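Pectate lyase (Pectobacterium carotovorum, PDB 4U49) probably catalyses the calcium-dependent eliminative depolymerisation of polygalacturonate and of pectins, including highly methylated ones, cutting within the chain. Local coordinates at residues 24-29 and 37-42; 46-51 and 91-96; 85-90 and 102-107. All blocks are in the same frame, centred on the assembly; numbering follows the deposited sequence.

In the fold
Two beta sheets packed face to face show how a small sandwich is built and closed. Contact 1 pairs strands 24-31 and 34-41 of the three-stranded sheet; contacts 2 and 3 share strand 87-94 of the four-stranded sheet, which pairs with strand 46-54 in one and strand 99-106 in the other. The centres of contacts 1 and 3 lie about 10 Å apart, those of contacts 1 and 2 about 14 Å. Two polar links tie the sheets: Trp39 NE1 to Gln49 OE1 at 2.9 Å and Leu26 N to Asn103 OD1 at 2.7 Å. All three contacts lie away from the calcium-binding residues, such as Asp194 and Asn216.

Contact 1. Residues 24-29 and 37-42; sequences TMLMLL and LSWSTD
Thr24 sets OG1 opposite its own carbonyl carbon (chi1 -61°), while Thr41 swings its hydroxyl to the far side from the backbone N (chi1 -172°), and the two side chains meet at an oblique angle. Thr41 OG1 donates to Thr24 OG1 over 2.8 Å, a bond linking the side chains of a non-hydrogen-bonded pair. The same torsion of Thr24 sends CG2 alongside Trp39, 3.9 Å from CD1. Trp39 meets its direct cross-strand partner Leu26, the two side chains slanting across each other: Leu26 CD1 lies 3.9 Å from Trp39 CE3 and 4.0 Å from Leu37 CB. Between these pairs the backbones bond reciprocally, Met25 with Ser40 and Met27 with Ser38; Met27 N to Ser38 O is the shortest of these bonds at 2.8 Å. Met25, Met27, Ser38 and Ser40 occupy the other face, where Asn189 and Asn166 bind the two serine hydroxyls and Met27 touches Ile191. Thr24, Leu26, Leu28, Leu37 and Trp39 instead turn inward to strands 87-94 and 99-106. This is an antiparallel hairpin in a sandwich whose strand order is consistent with a fibronectin type III-like fold, its outer face laid against the parallel beta-helix.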
ATOM      1  N   THR A  24       3.697  17.211  -9.320  1.00 19.69           N
ATOM      2  CA  THR A  24       3.566  15.772  -9.182  1.00 18.16           C
ATOM      3  C   THR A  24       4.940  15.204  -8.869  1.00 17.42           C
ATOM      4  O   THR A  24       5.897  15.445  -9.606  1.00 16.68           O
ATOM      5  CB  THR A  24       3.005  15.118 -10.452  1.00 19.44           C
ATOM      6  OG1 THR A  24       1.695  15.634 -10.717  1.00 19.74           O
ATOM      7  CG2 THR A  24       2.925  13.608 -10.279  1.00 19.08           C
ATOM      8  N   MET A  25       5.040  14.478  -7.761  1.00 14.47           N
ATOM      9  CA  MET A  25       6.294  13.850  -7.368  1.00 14.92           C
ATOM     10  C   MET A  25       6.308  12.391  -7.781  1.00 16.59           C
ATOM     11  O   MET A  25       5.528  11.588  -7.270  1.00 16.87           O
ATOM     12  CB  MET A  25       6.517  13.966  -5.861  1.00 18.22           C
ATOM     13  CG  MET A  25       7.698  13.149  -5.357  1.00 27.11           C
ATOM     14  SD  MET A  25       9.293  13.901  -5.730  1.00 40.32           S
ATOM     15  CE  MET A  25      10.408  12.588  -5.244  1.00 27.48           C
ATOM     16  N   LEU A  26       7.201  12.056  -8.705  1.00 16.23           N
ATOM     17  CA  LEU A  26       7.339  10.691  -9.196  1.00 14.03           C
ATOM     18  C   LEU A  26       8.565  10.007  -8.598  1.00 16.25           C
ATOM     19  O   LEU A  26       9.661  10.569  -8.596  1.00 15.16           O
ATOM     20  CB  LEU A  26       7.428  10.685 -10.727  1.00 15.82           C
ATOM     21  CG  LEU A  26       7.687   9.349 -11.425  1.00 13.84           C
ATOM     22  CD1 LEU A  26       6.537   8.384 -11.187  1.00 13.73           C
ATOM     23  CD2 LEU A  26       7.913   9.566 -12.916  1.00 15.83           C
ATOM     24  N   MET A  27       8.363   8.796  -8.090  1.00 14.84           N
ATOM     25  CA  MET A  27       9.444   7.954  -7.588  1.00 14.55           C
ATOM     26  C   MET A  27       9.381   6.596  -8.274  1.00 18.30           C
ATOM     27  O   MET A  27       8.339   6.223  -8.811  1.00 16.35           O
ATOM     28  CB  MET A  27       9.343   7.771  -6.072  1.00 15.18           C
ATOM     29  CG  MET A  27       9.206   9.055  -5.287  1.00 20.48           C
ATOM     30  SD  MET A  27       9.308   8.755  -3.513  1.00 28.06           S
ATOM     31  CE  MET A  27       8.138   7.414  -3.320  1.00 22.03           C
ATOM     32  N   LEU A  28      10.475   5.843  -8.248  1.00 15.65           N
ATOM     33  CA  LEU A  28      10.438   4.513  -8.842  1.00 14.65           C
ATOM     34  C   LEU A  28      11.177   3.462  -8.027  1.00 15.59           C
ATOM     35  O   LEU A  28      12.014   3.773  -7.179  1.00 16.92           O
ATOM     36  CB  LEU A  28      10.995   4.547 -10.272  1.00 21.63           C
ATOM     37  CG  LEU A  28      12.365   5.152 -10.575  1.00 24.04           C
ATOM     38  CD1 LEU A  28      13.495   4.181 -10.241  1.00 23.96           C
ATOM     39  CD2 LEU A  28      12.435   5.566 -12.039  1.00 19.77           C
ATOM     40  N   LEU A  29      10.843   2.210  -8.305  1.00 15.48           N
ATOM     41  CA  LEU A  29      11.537   1.071  -7.731  1.00 16.37           C
ATOM     42  C   LEU A  29      11.809   0.059  -8.834  1.00 17.51           C
ATOM     43  O   LEU A  29      10.879  -0.532  -9.383  1.00 18.95           O
ATOM     44  CB  LEU A  29      10.714   0.434  -6.609  1.00 17.15           C
ATOM     45  CG  LEU A  29      11.330  -0.795  -5.936  1.00 17.42           C
ATOM     46  CD1 LEU A  29      12.593  -0.411  -5.183  1.00 20.43           C
ATOM     47  CD2 LEU A  29      10.327  -1.475  -5.008  1.00 16.20           C
ATOM     48  N   LEU A  37       6.467   2.480 -11.017  1.00 13.38           N
ATOM     49  CA  LEU A  37       6.322   3.921 -10.877  1.00 14.42           C
ATOM     50  C   LEU A  37       5.289   4.208  -9.801  1.00 11.33           C
ATOM     51  O   LEU A  37       4.282   3.518  -9.707  1.00 13.55           O
ATOM     52  CB  LEU A  37       5.901   4.567 -12.201  1.00 11.70           C
ATOM     53  CG  LEU A  37       6.971   4.875 -13.252  1.00 14.18           C
ATOM     54  CD1 LEU A  37       7.727   3.631 -13.689  1.00 21.06           C
ATOM     55  CD2 LEU A  37       6.327   5.562 -14.450  1.00 14.13           C
ATOM     56  N   SER A  38       5.545   5.218  -8.982  1.00 12.76           N
ATOM     57  CA  SER A  38       4.583   5.636  -7.976  1.00 12.34           C
ATOM     58  C   SER A  38       4.664   7.145  -7.827  1.00 14.12           C
ATOM     59  O   SER A  38       5.755   7.715  -7.840  1.00 14.14           O
ATOM     60  CB  SER A  38       4.853   4.937  -6.640  1.00 12.33           C
ATOM     61  OG  SER A  38       3.898   5.310  -5.663  1.00 14.85           O
ATOM     62  N   TRP A  39       3.520   7.802  -7.690  1.00 11.36           N
ATOM     63  CA  TRP A  39       3.539   9.255  -7.612  1.00 13.29           C
ATOM     64  C   TRP A  39       2.431   9.833  -6.750  1.00 15.11           C
ATOM     65  O   TRP A  39       1.428   9.180  -6.476  1.00 13.14           O
ATOM     66  CB  TRP A  39       3.470   9.864  -9.020  1.00 12.80           C
ATOM     67  CG  TRP A  39       2.238   9.518  -9.819  1.00 14.32           C
ATOM     68  CD1 TRP A  39       1.082  10.247  -9.909  1.00 13.36           C
ATOM     69  CD2 TRP A  39       2.053   8.373 -10.670  1.00 12.19           C
ATOM     70  NE1 TRP A  39       0.190   9.620 -10.750  1.00 12.86           N
ATOM     71  CE2 TRP A  39       0.759   8.472 -11.221  1.00 12.63           C
ATOM     72  CE3 TRP A  39       2.852   7.273 -10.998  1.00 13.56           C
ATOM     73  CZ2 TRP A  39       0.251   7.507 -12.094  1.00 11.99           C
ATOM     74  CZ3 TRP A  39       2.342   6.320 -11.868  1.00 13.28           C
ATOM     75  CH2 TRP A  39       1.057   6.446 -12.407  1.00 11.15           C
ATOM     76  N   SER A  40       2.640  11.066  -6.307  1.00 15.94           N
ATOM     77  CA  SER A  40       1.593  11.833  -5.657  1.00 13.71           C
ATOM     78  C   SER A  40       1.413  13.132  -6.419  1.00 18.09           C
ATOM     79  O   SER A  40       2.380  13.712  -6.910  1.00 14.17           O
ATOM     80  CB  SER A  40       1.931  12.118  -4.195  1.00 16.44           C
ATOM     81  OG  SER A  40       3.020  13.017  -4.102  1.00 24.10           O
ATOM     82  N   THR A  41       0.172  13.588  -6.522  1.00 18.65           N
ATOM     83  CA  THR A  41      -0.107  14.847  -7.188  1.00 21.49           C
ATOM     84  C   THR A  41      -1.130  15.638  -6.378  1.00 22.49           C
ATOM     85  O   THR A  41      -1.965  15.061  -5.680  1.00 24.36           O
ATOM     86  CB  THR A  41      -0.622  14.626  -8.630  1.00 21.87           C
ATOM     87  OG1 THR A  41      -0.700  15.883  -9.317  1.00 23.90           O
ATOM     88  CG2 THR A  41      -1.990  13.961  -8.622  1.00 21.81           C
ATOM     89  N   ASP A  42      -1.044  16.960  -6.448  1.00 30.09           N
ATOM     90  CA  ASP A  42      -2.031  17.805  -5.789  1.00 29.45           C
ATOM     91  C   ASP A  42      -2.831  18.576  -6.826  1.00 29.83           C
ATOM     92  O   ASP A  42      -3.641  19.437  -6.484  1.00 34.27           O
ATOM     93  CB  ASP A  42      -1.363  18.762  -4.799  1.00 32.98           C
ATOM     94  CG  ASP A  42      -0.114  19.407  -5.361  1.00 32.42           C
ATOM     95  OD1 ASP A  42      -0.071  19.671  -6.580  1.00 29.19           O
ATOM     96  OD2 ASP A  42       0.830  19.647  -4.580  1.00 35.20           O
TER

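Contact 2. Residues 46-51 and 91-96; sequences VVRQDV and DTVSGN
Val93 O is the acceptor around which the pairing of 46-51 with 91-96 changes register. Val47 N approaches it almost straight, at 2.7 Å with an N-H...O angle of 177°, and Arg48 N adds a longer bond of 3.3 Å to the same oxygen. Two successive residues thus face one, the definition of a classic beta bulge. Beyond it the ladder is regular. Val93 N donates to Arg48 O at 2.7 Å, and Asp50 and Asp91 exchange a reciprocal pair, Asp50 N to Asp91 O and Asp91 N to Asp50 O, each 2.7 Å long.

The side chains divide between the two faces. On one, Gln49 runs beside Thr92, whose CG2 touches its amide oxygen. Both ends of that buried amide are satisfied from elsewhere: NE2 gives to the carbonyls of Asp72 and Asn69, and OE1 takes the indole N-H of Trp39. Ser94 OG, near the bulge, is bonded to Gly44 O.

On the other face Arg48 extends until it bends at its third torsion (chi3 85°), which turns the guanidinium side-on to Asp50. NE reaches Asp50 OD1 at 3.2 Å and NH2 reaches Asp50 OD2 at 3.0 Å, both nitrogens on the syn side but about 25° out of the carboxylate plane. The double grip fixes the rotation of the guanidinium, and Val93 CG2 lies over one of its faces, toward the rim, 3.7 Å from Arg48 NH2. Asp50 OD2 is also paired with Lys64 from strand 62-68. With two cationic partners on a buried carboxylate, Asp50 is probably held in its ionised form, and Arg48 and Lys64 probably also ease the repulsion from the carboxylate of Asp91 on the same face, whose charged atoms do not touch those of Asp50.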
ATOM      1  N   VAL A  46      -8.479  15.884 -11.940  1.00 22.83           N
ATOM      2  CA  VAL A  46      -7.765  15.198 -13.011  1.00 22.98           C
ATOM      3  C   VAL A  46      -8.691  14.228 -13.753  1.00 22.61           C
ATOM      4  O   VAL A  46      -9.594  13.626 -13.164  1.00 23.73           O
ATOM      5  CB  VAL A  46      -6.514  14.448 -12.476  1.00 24.35           C
ATOM      6  CG1 VAL A  46      -5.845  15.249 -11.367  1.00 22.87           C
ATOM      7  CG2 VAL A  46      -6.872  13.081 -11.972  1.00 26.86           C
ATOM      8  N   VAL A  47      -8.480  14.100 -15.058  1.00 19.65           N
ATOM      9  CA  VAL A  47      -9.327  13.241 -15.878  1.00 20.69           C
ATOM     10  C   VAL A  47      -8.528  12.161 -16.599  1.00 21.81           C
ATOM     11  O   VAL A  47      -9.084  11.146 -17.013  1.00 23.51           O
ATOM     12  CB  VAL A  47     -10.126  14.062 -16.918  1.00 26.65           C
ATOM     13  CG1 VAL A  47     -11.058  15.036 -16.219  1.00 23.75           C
ATOM     14  CG2 VAL A  47      -9.187  14.798 -17.864  1.00 24.08           C
ATOM     15  N   ARG A  48      -7.224  12.378 -16.745  1.00 19.91           N
ATOM     16  CA  ARG A  48      -6.362  11.410 -17.415  1.00 20.60           C
ATOM     17  C   ARG A  48      -4.912  11.561 -16.962  1.00 17.75           C
ATOM     18  O   ARG A  48      -4.496  12.636 -16.535  1.00 17.18           O
ATOM     19  CB  ARG A  48      -6.453  11.571 -18.935  1.00 21.42           C
ATOM     20  CG  ARG A  48      -5.945  10.373 -19.718  1.00 24.24           C
ATOM     21  CD  ARG A  48      -5.997  10.618 -21.218  1.00 25.60           C
ATOM     22  NE  ARG A  48      -4.811  11.311 -21.714  1.00 24.85           N
ATOM     23  CZ  ARG A  48      -4.833  12.496 -22.315  1.00 34.86           C
ATOM     24  NH1 ARG A  48      -5.986  13.127 -22.498  1.00 31.91           N
ATOM     25  NH2 ARG A  48      -3.702  13.046 -22.739  1.00 31.81           N
ATOM     26  N   GLN A  49      -4.150  10.475 -17.051  1.00 15.95           N
ATOM     27  CA  GLN A  49      -2.727  10.506 -16.738  1.00 15.97           C
ATOM     28  C   GLN A  49      -1.926   9.759 -17.805  1.00 20.22           C
ATOM     29  O   GLN A  49      -2.342   8.698 -18.273  1.00 22.61           O
ATOM     30  CB  GLN A  49      -2.469   9.904 -15.359  1.00 14.27           C
ATOM     31  CG  GLN A  49      -3.211  10.603 -14.239  1.00 14.34           C
ATOM     32  CD  GLN A  49      -2.978   9.952 -12.896  1.00 14.28           C
ATOM     33  OE1 GLN A  49      -2.204  10.449 -12.079  1.00 14.94           O
ATOM     34  NE2 GLN A  49      -3.652   8.832 -12.656  1.00 13.09           N
ATOM     35  N   ASP A  50      -0.779  10.313 -18.190  1.00 15.24           N
ATOM     36  CA  ASP A  50       0.053   9.709 -19.232  1.00 17.21           C
ATOM     37  C   ASP A  50       1.432   9.342 -18.696  1.00 19.09           C
ATOM     38  O   ASP A  50       2.037  10.111 -17.954  1.00 20.06           O
ATOM     39  CB  ASP A  50       0.208  10.656 -20.425  1.00 15.45           C
ATOM     40  CG  ASP A  50      -1.074  10.822 -21.219  1.00 24.33           C
ATOM     41  OD1 ASP A  50      -2.008  10.016 -21.040  1.00 19.83           O
ATOM     42  OD2 ASP A  50      -1.138  11.756 -22.044  1.00 24.72           O
ATOM     43  N   VAL A  51       1.926   8.172 -19.086  1.00 17.25           N
ATOM     44  CA  VAL A  51       3.239   7.704 -18.652  1.00 15.54           C
ATOM     45  C   VAL A  51       4.261   7.772 -19.786  1.00 17.41           C
ATOM     46  O   VAL A  51       4.026   7.244 -20.875  1.00 15.06           O
ATOM     47  CB  VAL A  51       3.177   6.259 -18.126  1.00 14.12           C
ATOM     48  CG1 VAL A  51       4.560   5.782 -17.708  1.00 16.67           C
ATOM     49  CG2 VAL A  51       2.191   6.157 -16.969  1.00 14.73           C
ATOM     50  N   ASP A  91       2.402  12.552 -16.765  1.00 16.75           N
ATOM     51  CA  ASP A  91       1.666  13.779 -17.038  1.00 21.74           C
ATOM     52  C   ASP A  91       0.241  13.608 -16.547  1.00 23.94           C
ATOM     53  O   ASP A  91      -0.384  12.586 -16.815  1.00 24.23           O
ATOM     54  CB  ASP A  91       1.669  14.114 -18.536  1.00 22.68           C
ATOM     55  CG  ASP A  91       2.995  14.682 -19.015  1.00 28.31           C
ATOM     56  OD1 ASP A  91       3.990  14.614 -18.264  1.00 29.16           O
ATOM     57  OD2 ASP A  91       3.040  15.193 -20.156  1.00 28.67           O
ATOM     58  N   THR A  92      -0.275  14.591 -15.819  1.00 19.29           N
ATOM     59  CA  THR A  92      -1.680  14.557 -15.436  1.00 20.31           C
ATOM     60  C   THR A  92      -2.460  15.579 -16.247  1.00 26.30           C
ATOM     61  O   THR A  92      -1.998  16.699 -16.465  1.00 26.65           O
ATOM     62  CB  THR A  92      -1.885  14.832 -13.939  1.00 22.78           C
ATOM     63  OG1 THR A  92      -1.494  16.176 -13.641  1.00 26.77           O
ATOM     64  CG2 THR A  92      -1.066  13.863 -13.103  1.00 18.72           C
ATOM     65  N   VAL A  93      -3.640  15.179 -16.704  1.00 21.71           N
ATOM     66  CA  VAL A  93      -4.507  16.075 -17.455  1.00 23.55           C
ATOM     67  C   VAL A  93      -5.737  16.402 -16.616  1.00 24.55           C
ATOM     68  O   VAL A  93      -6.435  15.502 -16.147  1.00 22.24           O
ATOM     69  CB  VAL A  93      -4.926  15.458 -18.800  1.00 22.79           C
ATOM     70  CG1 VAL A  93      -5.744  16.450 -19.612  1.00 23.40           C
ATOM     71  CG2 VAL A  93      -3.697  15.017 -19.581  1.00 23.19           C
ATOM     72  N   SER A  94      -5.986  17.692 -16.415  1.00 19.72           N
ATOM     73  CA  SER A  94      -7.095  18.136 -15.581  1.00 21.43           C
ATOM     74  C   SER A  94      -8.275  18.588 -16.432  1.00 22.17           C
ATOM     75  O   SER A  94      -8.166  18.696 -17.652  1.00 20.99           O
ATOM     76  CB  SER A  94      -6.650  19.269 -14.655  1.00 24.66           C
ATOM     77  OG  SER A  94      -5.716  18.808 -13.693  1.00 25.40           O
ATOM     78  N   GLY A  95      -9.400  18.858 -15.776  1.00 21.92           N
ATOM     79  CA  GLY A  95     -10.615  19.255 -16.468  1.00 25.31           C
ATOM     80  C   GLY A  95     -10.518  20.589 -17.181  1.00 24.24           C
ATOM     81  O   GLY A  95     -11.243  20.839 -18.143  1.00 23.65           O
ATOM     82  N   ASN A  96      -9.623  21.452 -16.710  1.00 21.67           N
ATOM     83  CA  ASN A  96      -9.386  22.732 -17.368  1.00 22.39           C
ATOM     84  C   ASN A  96      -8.399  22.586 -18.524  1.00 24.43           C
ATOM     85  O   ASN A  96      -7.884  23.580 -19.036  1.00 25.33           O
ATOM     86  CB  ASN A  96      -8.872  23.768 -16.365  1.00 25.32           C
ATOM     87  CG  ASN A  96      -7.592  23.334 -15.678  1.00 25.47           C
ATOM     88  OD1 ASN A  96      -7.057  22.260 -15.955  1.00 20.74           O
ATOM     89  ND2 ASN A  96      -7.083  24.178 -14.784  1.00 22.72           N
TER

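Contact 3. Residues 85-90 and 102-107; sequences DYWYWV and SNAAST
Ser102 OG is held twice: it accepts from Val90 N at 2.9 Å, across the contact, and donates to Asn103 O at 2.8 Å. It works part-way along the beta hairpin of strands 87-94 and 99-106, along an edge of the four-stranded sheet of a sandwich that resembles a fibronectin type III domain. With OG turned between the backbone N and the carbonyl carbon (chi1 71°), the serine stands in for a main-chain carbonyl, while its own N donates to Val90 O. Toward the open end of the hairpin the device recurs: Thr107 OG1 accepts from Tyr86 N at 2.9 Å, and Thr107 N returns a bond to Tyr86 O. Between them Tyr88 and Ala105 form an ordinary hydrogen-bonded pair.

Toward the three-stranded sheet, Tyr88 presents a ring edge to Thr107 CG2, 3.8 Å from CE2, and its hydroxyl bonds Asp77. Val90 CG2 packs 3.6 Å from Ser102 CB. On the other side, two indoles cover the partner strand. Ala104 CB lies 3.2 Å from Trp89 NE1, and Ala104 CA makes a CH-pi contact over the five-membered ring. Ser106 CB makes another squarely above Trp87, 3.4 Å from the centroid of the six-membered ring and 5° off its normal.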
ATOM      1  N   ASP A  85      19.398   1.841 -18.252  1.00 24.31           N
ATOM      2  CA  ASP A  85      18.894   2.827 -17.303  1.00 24.60           C
ATOM      3  C   ASP A  85      17.853   3.689 -18.009  1.00 25.71           C
ATOM      4  O   ASP A  85      18.020   4.031 -19.179  1.00 26.42           O
ATOM      5  CB  ASP A  85      20.024   3.700 -16.750  1.00 24.88           C
ATOM      6  CG  ASP A  85      21.062   2.902 -15.982  1.00 27.53           C
ATOM      7  OD1 ASP A  85      20.696   1.875 -15.377  1.00 30.50           O
ATOM      8  OD2 ASP A  85      22.244   3.306 -15.979  1.00 30.51           O
ATOM      9  N   TYR A  86      16.785   4.044 -17.303  1.00 22.19           N
ATOM     10  CA  TYR A  86      15.705   4.812 -17.912  1.00 22.23           C
ATOM     11  C   TYR A  86      15.337   6.055 -17.113  1.00 20.05           C
ATOM     12  O   TYR A  86      15.588   6.139 -15.911  1.00 17.91           O
ATOM     13  CB  TYR A  86      14.459   3.941 -18.079  1.00 24.35           C
ATOM     14  CG  TYR A  86      14.544   2.927 -19.193  1.00 22.32           C
ATOM     15  CD1 TYR A  86      14.293   3.291 -20.507  1.00 24.12           C
ATOM     16  CD2 TYR A  86      14.856   1.603 -18.928  1.00 22.58           C
ATOM     17  CE1 TYR A  86      14.360   2.364 -21.529  1.00 22.88           C
ATOM     18  CE2 TYR A  86      14.930   0.670 -19.940  1.00 24.96           C
ATOM     19  CZ  TYR A  86      14.678   1.055 -21.238  1.00 25.37           C
ATOM     20  OH  TYR A  86      14.751   0.124 -22.248  1.00 25.90           O
ATOM     21  N   TRP A  87      14.744   7.020 -17.802  1.00 18.76           N
ATOM     22  CA  TRP A  87      14.091   8.142 -17.150  1.00 17.70           C
ATOM     23  C   TRP A  87      12.592   8.014 -17.390  1.00 18.70           C
ATOM     24  O   TRP A  87      12.167   7.527 -18.437  1.00 19.31           O
ATOM     25  CB  TRP A  87      14.627   9.475 -17.676  1.00 22.15           C
ATOM     26  CG  TRP A  87      16.051   9.731 -17.299  1.00 23.48           C
ATOM     27  CD1 TRP A  87      17.164   9.268 -17.941  1.00 26.23           C
ATOM     28  CD2 TRP A  87      16.520  10.514 -16.195  1.00 23.53           C
ATOM     29  NE1 TRP A  87      18.297   9.714 -17.303  1.00 30.49           N
ATOM     30  CE2 TRP A  87      17.930  10.478 -16.227  1.00 26.85           C
ATOM     31  CE3 TRP A  87      15.887  11.233 -15.176  1.00 25.08           C
ATOM     32  CZ2 TRP A  87      18.715  11.141 -15.287  1.00 32.04           C
ATOM     33  CZ3 TRP A  87      16.671  11.891 -14.243  1.00 28.54           C
ATOM     34  CH2 TRP A  87      18.069  11.840 -14.305  1.00 29.65           C
ATOM     35  N   TYR A  88      11.793   8.433 -16.414  1.00 14.19           N
ATOM     36  CA  TYR A  88      10.341   8.355 -16.527  1.00 15.83           C
ATOM     37  C   TYR A  88       9.688   9.687 -16.179  1.00 15.84           C
ATOM     38  O   TYR A  88      10.234  10.470 -15.402  1.00 17.74           O
ATOM     39  CB  TYR A  88       9.778   7.264 -15.613  1.00 14.31           C
ATOM     40  CG  TYR A  88      10.087   5.843 -16.025  1.00 15.23           C
ATOM     41  CD1 TYR A  88       9.208   5.124 -16.823  1.00 17.96           C
ATOM     42  CD2 TYR A  88      11.248   5.210 -15.594  1.00 17.06           C
ATOM     43  CE1 TYR A  88       9.479   3.820 -17.192  1.00 19.79           C
ATOM     44  CE2 TYR A  88      11.529   3.907 -15.958  1.00 16.18           C
ATOM     45  CZ  TYR A  88      10.640   3.216 -16.754  1.00 21.07           C
ATOM     46  OH  TYR A  88      10.908   1.919 -17.121  1.00 21.17           O
ATOM     47  N   TRP A  89       8.517   9.927 -16.763  1.00 14.17           N
ATOM     48  CA  TRP A  89       7.660  11.058 -16.414  1.00 16.55           C
ATOM     49  C   TRP A  89       6.208  10.605 -16.354  1.00 14.31           C
ATOM     50  O   TRP A  89       5.812   9.707 -17.094  1.00 16.26           O
ATOM     51  CB  TRP A  89       7.771  12.193 -17.438  1.00 16.96           C
ATOM     52  CG  TRP A  89       9.112  12.816 -17.577  1.00 20.45           C
ATOM     53  CD1 TRP A  89       9.533  13.988 -17.017  1.00 20.99           C
ATOM     54  CD2 TRP A  89      10.209  12.325 -18.355  1.00 19.42           C
ATOM     55  NE1 TRP A  89      10.826  14.252 -17.391  1.00 20.81           N
ATOM     56  CE2 TRP A  89      11.266  13.244 -18.208  1.00 22.91           C
ATOM     57  CE3 TRP A  89      10.402  11.193 -19.151  1.00 18.14           C
ATOM     58  CZ2 TRP A  89      12.501  13.066 -18.830  1.00 27.19           C
ATOM     59  CZ3 TRP A  89      11.629  11.017 -19.767  1.00 20.60           C
ATOM     60  CH2 TRP A  89      12.663  11.948 -19.602  1.00 22.95           C
ATOM     61  N   VAL A  90       5.411  11.230 -15.492  1.00 13.79           N
ATOM     62  CA  VAL A  90       3.960  11.102 -15.602  1.00 15.19           C
ATOM     63  C   VAL A  90       3.341  12.484 -15.828  1.00 19.32           C
ATOM     64  O   VAL A  90       3.729  13.470 -15.196  1.00 19.24           O
ATOM     65  CB  VAL A  90       3.319  10.425 -14.360  1.00 16.16           C
ATOM     66  CG1 VAL A  90       3.830   9.000 -14.205  1.00 15.27           C
ATOM     67  CG2 VAL A  90       3.583  11.224 -13.096  1.00 21.04           C
ATOM     68  N   SER A 102       5.350  15.662 -14.224  1.00 16.18           N
ATOM     69  CA  SER A 102       6.082  15.341 -13.008  1.00 17.08           C
ATOM     70  C   SER A 102       7.561  15.662 -13.168  1.00 16.97           C
ATOM     71  O   SER A 102       8.014  16.029 -14.250  1.00 15.44           O
ATOM     72  CB  SER A 102       5.928  13.864 -12.660  1.00 14.06           C
ATOM     73  OG  SER A 102       6.653  13.070 -13.586  1.00 13.57           O
ATOM     74  N   ASN A 103       8.311  15.508 -12.083  1.00 17.33           N
ATOM     75  CA  ASN A 103       9.761  15.463 -12.172  1.00 16.70           C
ATOM     76  C   ASN A 103      10.175  14.266 -13.012  1.00 17.35           C
ATOM     77  O   ASN A 103       9.431  13.288 -13.119  1.00 15.19           O
ATOM     78  CB  ASN A 103      10.386  15.364 -10.783  1.00 16.79           C
ATOM     79  CG  ASN A 103       9.906  14.142 -10.019  1.00 16.32           C
ATOM     80  OD1 ASN A 103       8.741  14.063  -9.639  1.00 15.96           O
ATOM     81  ND2 ASN A 103      10.803  13.187  -9.788  1.00 15.21           N
ATOM     82  N   ALA A 104      11.355  14.342 -13.613  1.00 13.71           N
ATOM     83  CA  ALA A 104      11.947  13.172 -14.240  1.00 19.53           C
ATOM     84  C   ALA A 104      12.455  12.244 -13.146  1.00 19.03           C
ATOM     85  O   ALA A 104      13.096  12.689 -12.195  1.00 20.06           O
ATOM     86  CB  ALA A 104      13.075  13.571 -15.181  1.00 20.03           C
ATOM     87  N   ALA A 105      12.146  10.959 -13.266  1.00 16.42           N
ATOM     88  CA  ALA A 105      12.627   9.964 -12.316  1.00 21.33           C
ATOM     89  C   ALA A 105      13.551   8.993 -13.032  1.00 19.18           C
ATOM     90  O   ALA A 105      13.209   8.474 -14.092  1.00 19.64           O
ATOM     91  CB  ALA A 105      11.463   9.225 -11.673  1.00 18.30           C
ATOM     92  N   SER A 106      14.723   8.757 -12.450  1.00 21.65           N
ATOM     93  CA  SER A 106      15.723   7.886 -13.060  1.00 21.20           C
ATOM     94  C   SER A 106      15.870   6.569 -12.312  1.00 21.66           C
ATOM     95  O   SER A 106      15.811   6.531 -11.082  1.00 19.84           O
ATOM     96  CB  SER A 106      17.080   8.593 -13.121  1.00 23.15           C
ATOM     97  OG  SER A 106      18.078   7.730 -13.637  1.00 25.08           O
ATOM     98  N   THR A 107      16.068   5.489 -13.062  1.00 17.30           N
ATOM     99  CA  THR A 107      16.341   4.182 -12.471  1.00 20.52           C
ATOM    100  C   THR A 107      17.772   4.127 -11.950  1.00 23.75           C
ATOM    101  O   THR A 107      18.116   3.282 -11.123  1.00 29.70           O
ATOM    102  CB  THR A 107      16.128   3.045 -13.481  1.00 21.45           C
ATOM    103  OG1 THR A 107      17.025   3.214 -14.585  1.00 21.27           O
ATOM    104  CG2 THR A 107      14.697   3.050 -13.995  1.00 21.40           C
TER
HETATM  105  O   HOH W   1      18.687   6.552 -15.699  1.00 29.04           O